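Local coordinates for protein HpuA (Kingella denitrificans ATCC 33394, PDB 5EC6) that probably binds haemoglobin at the bacterial outer membrane as a lipoprotein receptor, consistent with a part in acquiring haem iron for the cell, at residues 161-166 / 305-310; 173-178 / 214-219. All blocks are in the same frame, centred on the assembly; numbering follows the deposited sequence.

Two neighbouring contacts, with centres about 9 Å apart, illustrate how an antiparallel beta fold joins parts of the chain distant in sequence, once by strand pairing and once by packing of a turn. Contact 2 pairs the start of strand 174-185 with the end of 208-215; contact 1 sets the turn at 161-166 against the end of 298-308. Strand 174-185 connects the two, lying between 208-215 and 298-308 and hydrogen-bonded to both. Along the chain the order is 161-166, 173-178, 214-219, 305-310. The contact centres lie about 20 Å (contact 1) and 18 Å (contact 2) from the chain's centre. Through Gln163, the turn preceding strand 174-185 packs against both flanking segments.

Contact 1: residues 161-166 / 305-310; sequences TLQGVD and REYNAA
A type II beta turn from Leu162 to Val165, leading into the short helix 165-168, presents Gln163 and Gly164 to Tyr307, near the end of strand 298-308, and to Ala309 just past it. The turn is closed by the bond from Val165 N to Leu162 O (3.1 Å). Gln163 carries most of the contact: chi1 of 60° sets CG between the backbone N and the carbonyl carbon, and a straight chi2 then carries the amide to Tyr307, the two side chains pointing opposite ways. Its OE1 lies 3.4 Å from Tyr307 CB and approaches the ring obliquely, with the amide and ring planes 61° apart. On the other branch, NE2 lies 3.6 Å from Asn308 O without a hydrogen bond and donates instead to the backbone oxygens of Thr172 and Lys174, which fixes the amide's rotation. Gly164, the helix N-cap residue, has a positive phi of 91° suited to glycine, and Ala309 CB rests 3.8 Å from its N. No hydrogen bond crosses here. An Asx turn encloses Ala309 as the strand ends, Ala310 N donating to Asn308 OD1 (2.9 Å). Tyr307 OH bonds to His278, while strand 174-185 runs alongside 298-308, offering Ala175 to both Gln163 and Tyr307.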
loop_
_atom_site.group_PDB
_atom_site.type_symbol
_atom_site.label_atom_id
_atom_site.label_comp_id
_atom_site.label_asym_id
_atom_site.label_seq_id
_atom_site.Cartn_x
_atom_site.Cartn_y
_atom_site.Cartn_z
ATOM N N THR A 161 3.766 -9.496 -17.474
ATOM C CA THR A 161 3.272 -10.611 -16.782
ATOM C C THR A 161 1.976 -10.332 -16.029
ATOM O O THR A 161 1.629 -11.094 -15.147
ATOM C CB THR A 161 4.334 -11.131 -15.814
ATOM O OG1 THR A 161 4.746 -10.073 -14.955
ATOM C CG2 THR A 161 5.576 -11.619 -16.617
ATOM N N LEU A 162 1.267 -9.311 -16.469
ATOM C CA LEU A 162 -0.131 -9.063 -15.961
ATOM C C LEU A 162 -1.033 -10.212 -16.360
ATOM O O LEU A 162 -0.707 -10.999 -17.295
ATOM C CB LEU A 162 -0.660 -7.750 -16.495
ATOM C CG LEU A 162 -0.092 -6.421 -15.904
ATOM C CD1 LEU A 162 -0.510 -5.240 -16.726
ATOM C CD2 LEU A 162 -0.433 -6.285 -14.410
ATOM N N GLN A 163 -2.118 -10.399 -15.624
ATOM C CA GLN A 163 -2.988 -11.534 -15.872
ATOM C C GLN A 163 -3.487 -11.595 -17.304
ATOM O O GLN A 163 -3.898 -10.588 -17.871
ATOM C CB GLN A 163 -4.178 -11.593 -14.903
ATOM C CG GLN A 163 -5.108 -10.391 -14.938
ATOM C CD GLN A 163 -6.226 -10.628 -13.970
ATOM O OE1 GLN A 163 -6.012 -10.567 -12.767
ATOM N NE2 GLN A 163 -7.403 -11.026 -14.470
ATOM N N GLY A 164 -3.430 -12.817 -17.854
ATOM C CA GLY A 164 -3.942 -13.045 -19.226
ATOM C C GLY A 164 -2.865 -12.857 -20.293
ATOM O O GLY A 164 -3.054 -13.293 -21.431
ATOM N N VAL A 165 -1.754 -12.195 -19.983
ATOM C CA VAL A 165 -0.781 -11.876 -21.041
ATOM C C VAL A 165 -0.187 -13.198 -21.553
ATOM O O VAL A 165 0.058 -13.367 -22.771
ATOM C CB VAL A 165 0.312 -10.914 -20.572
ATOM C CG1 VAL A 165 1.404 -10.741 -21.626
ATOM C CG2 VAL A 165 -0.295 -9.550 -20.192
ATOM N N ASP A 166 0.010 -14.157 -20.664
ATOM C CA ASP A 166 0.544 -15.450 -21.128
ATOM C C ASP A 166 -0.358 -16.293 -22.008
ATOM O O ASP A 166 0.140 -17.235 -22.682
ATOM C CB ASP A 166 1.044 -16.263 -19.918
ATOM C CG ASP A 166 -0.088 -16.672 -18.973
ATOM O OD1 ASP A 166 -1.039 -15.910 -18.722
ATOM O OD2 ASP A 166 -0.039 -17.805 -18.491
ATOM N N ARG A 305 -7.192 -10.894 -3.739
ATOM C CA ARG A 305 -7.912 -11.986 -3.096
ATOM C C ARG A 305 -8.231 -13.081 -4.108
ATOM O O ARG A 305 -8.250 -14.269 -3.774
ATOM C CB ARG A 305 -9.191 -11.420 -2.444
ATOM C CG ARG A 305 -10.012 -12.421 -1.655
ATOM C CD ARG A 305 -11.325 -11.823 -1.153
ATOM N NE ARG A 305 -11.994 -12.777 -0.250
ATOM C CZ ARG A 305 -12.694 -13.844 -0.652
ATOM N NH1 ARG A 305 -12.874 -14.100 -1.945
ATOM N NH2 ARG A 305 -13.207 -14.680 0.249
ATOM N N GLU A 306 -8.492 -12.691 -5.352
ATOM C CA GLU A 306 -8.970 -13.635 -6.360
ATOM C C GLU A 306 -8.693 -13.026 -7.711
ATOM O O GLU A 306 -8.792 -11.792 -7.898
ATOM C CB GLU A 306 -10.448 -13.906 -6.187
ATOM C CG GLU A 306 -10.977 -14.959 -7.129
ATOM C CD GLU A 306 -12.420 -15.352 -6.881
ATOM O OE1 GLU A 306 -13.058 -14.924 -5.880
ATOM O OE2 GLU A 306 -12.937 -16.154 -7.724
ATOM N N TYR A 307 -8.407 -13.888 -8.673
ATOM C CA TYR A 307 -8.334 -13.414 -10.053
ATOM C C TYR A 307 -8.725 -14.504 -11.003
ATOM O O TYR A 307 -8.663 -15.711 -10.679
ATOM C CB TYR A 307 -6.930 -12.875 -10.399
ATOM C CG TYR A 307 -5.854 -13.928 -10.452
ATOM C CD1 TYR A 307 -5.170 -14.315 -9.284
ATOM C CD2 TYR A 307 -5.542 -14.565 -11.632
ATOM C CE1 TYR A 307 -4.191 -15.313 -9.323
ATOM C CE2 TYR A 307 -4.579 -15.536 -11.676
ATOM C CZ TYR A 307 -3.902 -15.911 -10.538
ATOM O OH TYR A 307 -2.925 -16.892 -10.599
ATOM N N ASN A 308 -9.215 -14.083 -12.177
ATOM C CA ASN A 308 -9.594 -15.015 -13.236
ATOM C C ASN A 308 -9.320 -14.353 -14.573
ATOM O O ASN A 308 -10.047 -13.457 -14.995
ATOM C CB ASN A 308 -11.078 -15.372 -13.123
ATOM C CG ASN A 308 -11.500 -16.369 -14.182
ATOM O OD1 ASN A 308 -10.675 -16.870 -14.929
ATOM N ND2 ASN A 308 -12.778 -16.653 -14.229
ATOM N N ALA A 309 -8.263 -14.793 -15.237
ATOM C CA ALA A 309 -7.925 -14.235 -16.516
ATOM C C ALA A 309 -8.962 -14.540 -17.606
ATOM O O ALA A 309 -9.039 -13.827 -18.603
ATOM C CB ALA A 309 -6.580 -14.783 -16.961
ATOM N N ALA A 310 -9.759 -15.595 -17.381
ATOM C CA ALA A 310 -10.761 -16.030 -18.335
ATOM C C ALA A 310 -12.126 -15.368 -18.181
ATOM O O ALA A 310 -13.043 -15.632 -18.999
ATOM C CB ALA A 310 -10.897 -17.556 -18.292
#

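Contact 2: residues 173-178 / 214-219; sequences GKATYE and VNFNTG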
loop_
_atom_site.group_PDB
_atom_site.type_symbol
_atom_site.label_atom_id
_atom_site.label_comp_id
_atom_site.label_asym_id
_atom_site.label_seq_id
_atom_site.Cartn_x
_atom_site.Cartn_y
_atom_site.Cartn_z
ATOM N N GLY A 173 -9.535 -10.454 -18.284
ATOM C CA GLY A 173 -10.242 -10.969 -17.136
ATOM C C GLY A 173 -10.388 -9.941 -16.022
ATOM O O GLY A 173 -10.422 -8.778 -16.266
ATOM N N LYS A 174 -10.525 -10.451 -14.813
ATOM C CA LYS A 174 -10.858 -9.615 -13.667
ATOM C C LYS A 174 -10.018 -10.056 -12.466
ATOM O O LYS A 174 -9.611 -11.202 -12.356
ATOM C CB LYS A 174 -12.353 -9.670 -13.336
ATOM C CG LYS A 174 -13.195 -8.844 -14.300
ATOM C CD LYS A 174 -14.700 -8.970 -14.059
ATOM C CE LYS A 174 -15.141 -8.309 -12.754
ATOM N NZ LYS A 174 -16.624 -8.293 -12.550
ATOM N N ALA A 175 -9.804 -9.109 -11.561
ATOM C CA ALA A 175 -9.190 -9.414 -10.255
ATOM C C ALA A 175 -9.802 -8.539 -9.181
ATOM O O ALA A 175 -10.143 -7.386 -9.438
ATOM C CB ALA A 175 -7.717 -9.086 -10.315
ATOM N N THR A 176 -9.949 -9.120 -8.004
ATOM C CA THR A 176 -10.501 -8.440 -6.842
ATOM C C THR A 176 -9.457 -8.381 -5.734
ATOM O O THR A 176 -8.808 -9.374 -5.389
ATOM C CB THR A 176 -11.767 -9.191 -6.390
ATOM O OG1 THR A 176 -12.745 -9.104 -7.443
ATOM C CG2 THR A 176 -12.356 -8.624 -5.161
ATOM N N TYR A 177 -9.364 -7.192 -5.142
ATOM C CA TYR A 177 -8.359 -6.841 -4.141
ATOM C C TYR A 177 -9.072 -6.470 -2.830
ATOM O O TYR A 177 -10.143 -5.867 -2.837
ATOM C CB TYR A 177 -7.491 -5.675 -4.620
ATOM C CG TYR A 177 -6.685 -5.960 -5.867
ATOM C CD1 TYR A 177 -7.281 -5.875 -7.140
ATOM C CD2 TYR A 177 -5.351 -6.320 -5.789
ATOM C CE1 TYR A 177 -6.582 -6.198 -8.276
ATOM C CE2 TYR A 177 -4.626 -6.608 -6.909
ATOM C CZ TYR A 177 -5.225 -6.573 -8.162
ATOM O OH TYR A 177 -4.509 -6.855 -9.310
ATOM N N GLU A 178 -8.435 -6.837 -1.728
ATOM C CA GLU A 178 -8.922 -6.590 -0.379
ATOM C C GLU A 178 -7.985 -5.515 0.140
ATOM O O GLU A 178 -6.792 -5.771 0.247
ATOM C CB GLU A 178 -8.815 -7.889 0.432
ATOM C CG GLU A 178 -9.383 -7.824 1.852
ATOM C CD GLU A 178 -9.662 -9.215 2.416
ATOM O OE1 GLU A 178 -9.998 -10.168 1.636
ATOM O OE2 GLU A 178 -9.515 -9.387 3.667
ATOM N N VAL A 214 -10.606 -4.807 -10.554
ATOM C CA VAL A 214 -10.097 -4.373 -11.834
ATOM C C VAL A 214 -10.676 -5.286 -12.893
ATOM O O VAL A 214 -10.552 -6.526 -12.810
ATOM C CB VAL A 214 -8.558 -4.400 -11.890
ATOM C CG1 VAL A 214 -8.112 -4.023 -13.297
ATOM C CG2 VAL A 214 -7.935 -3.458 -10.884
ATOM N N ASN A 215 -11.306 -4.681 -13.907
ATOM C CA ASN A 215 -11.715 -5.394 -15.114
ATOM C C ASN A 215 -10.721 -5.031 -16.220
ATOM O O ASN A 215 -10.686 -3.897 -16.661
ATOM C CB ASN A 215 -13.122 -5.027 -15.514
ATOM C CG ASN A 215 -13.624 -5.878 -16.643
ATOM O OD1 ASN A 215 -12.888 -6.121 -17.604
ATOM N ND2 ASN A 215 -14.858 -6.353 -16.537
ATOM N N PHE A 216 -9.866 -5.981 -16.567
ATOM C CA PHE A 216 -8.832 -5.794 -17.563
ATOM C C PHE A 216 -9.433 -5.842 -18.979
ATOM O O PHE A 216 -8.784 -5.377 -19.908
ATOM C CB PHE A 216 -7.753 -6.865 -17.431
ATOM C CG PHE A 216 -6.936 -6.750 -16.149
ATOM C CD1 PHE A 216 -5.864 -5.902 -16.075
ATOM C CD2 PHE A 216 -7.305 -7.457 -15.018
ATOM C CE1 PHE A 216 -5.079 -5.818 -14.910
ATOM C CE2 PHE A 216 -6.554 -7.332 -13.840
ATOM C CZ PHE A 216 -5.466 -6.495 -13.790
ATOM N N ASN A 217 -10.606 -6.426 -19.140
ATOM C CA ASN A 217 -11.292 -6.436 -20.480
ATOM C C ASN A 217 -11.692 -5.024 -20.852
ATOM O O ASN A 217 -11.475 -4.588 -21.982
ATOM C CB ASN A 217 -12.504 -7.358 -20.498
ATOM C CG ASN A 217 -12.212 -8.744 -20.040
ATOM O OD1 ASN A 217 -11.159 -9.302 -20.354
ATOM N ND2 ASN A 217 -13.139 -9.324 -19.257
ATOM N N THR A 218 -12.267 -4.297 -19.906
ATOM C CA THR A 218 -12.782 -2.940 -20.146
ATOM C C THR A 218 -11.855 -1.840 -19.683
ATOM O O THR A 218 -12.023 -0.645 -19.991
ATOM C CB THR A 218 -14.118 -2.753 -19.393
ATOM O OG1 THR A 218 -13.862 -2.903 -17.978
ATOM C CG2 THR A 218 -15.198 -3.681 -19.860
ATOM N N GLY A 219 -10.811 -2.208 -18.923
ATOM C CA GLY A 219 -9.887 -1.224 -18.364
ATOM C C GLY A 219 -10.503 -0.318 -17.314
ATOM O O GLY A 219 -10.277 0.868 -17.338
#
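With CG anti to its carbonyl carbon (chi1 -67°), Phe216 lays its ring beside strand 174-185, the Gly173 oxygen in plane at the ring edge and Ala175 CB 4.1 Å from CE2. Val214 CG1, anti to its own backbone N, sits 3.6 Å above the ring plane, over the centre of one face. The other methyl, CG2, meets Tyr177 CE1 at 4.0 Å. The strand backbones run antiparallel, 176° apart. Ala175 and Val214 form a hydrogen-bonded pair, with Val214 N to Ala175 O at 2.8 Å. The second bond of this pair joins Ala175 N to Val214 O at 3.0 Å. In the adjoining non-hydrogen-bonded pair, Lys174 and Asn215 share the other face; in the conformer described, Lys174 CD lies 3.6 Å from Asn215 ND2, and NZ forms a salt bridge with Asp315 and bonds to Ser317 O. Past the last pair, Phe216 N still reaches Gly173 O. Asn217 OD1 takes the Gly173 N-H at 2.9 Å, an almost straight bond (173°) although the donor stands above the amide's carbonyl plane. Asn215 OD1 accepts from Thr218 N in an Asx motif bridging residues 215-218.

The chemistry is divided: the face of Ala175, Val214 and Tyr177 is largely apolar across this contact, with Tyr177 OH turned to Gly281 O and the Gln163 amide laid against Ala175. Lys174 and Asn215 (ND2 to Asp315 O and Ser313 O) on the other face, and Asn217 (ND2 to Asp311 O and Ser313 O) beyond, hold residues 311-317 by polar bonds.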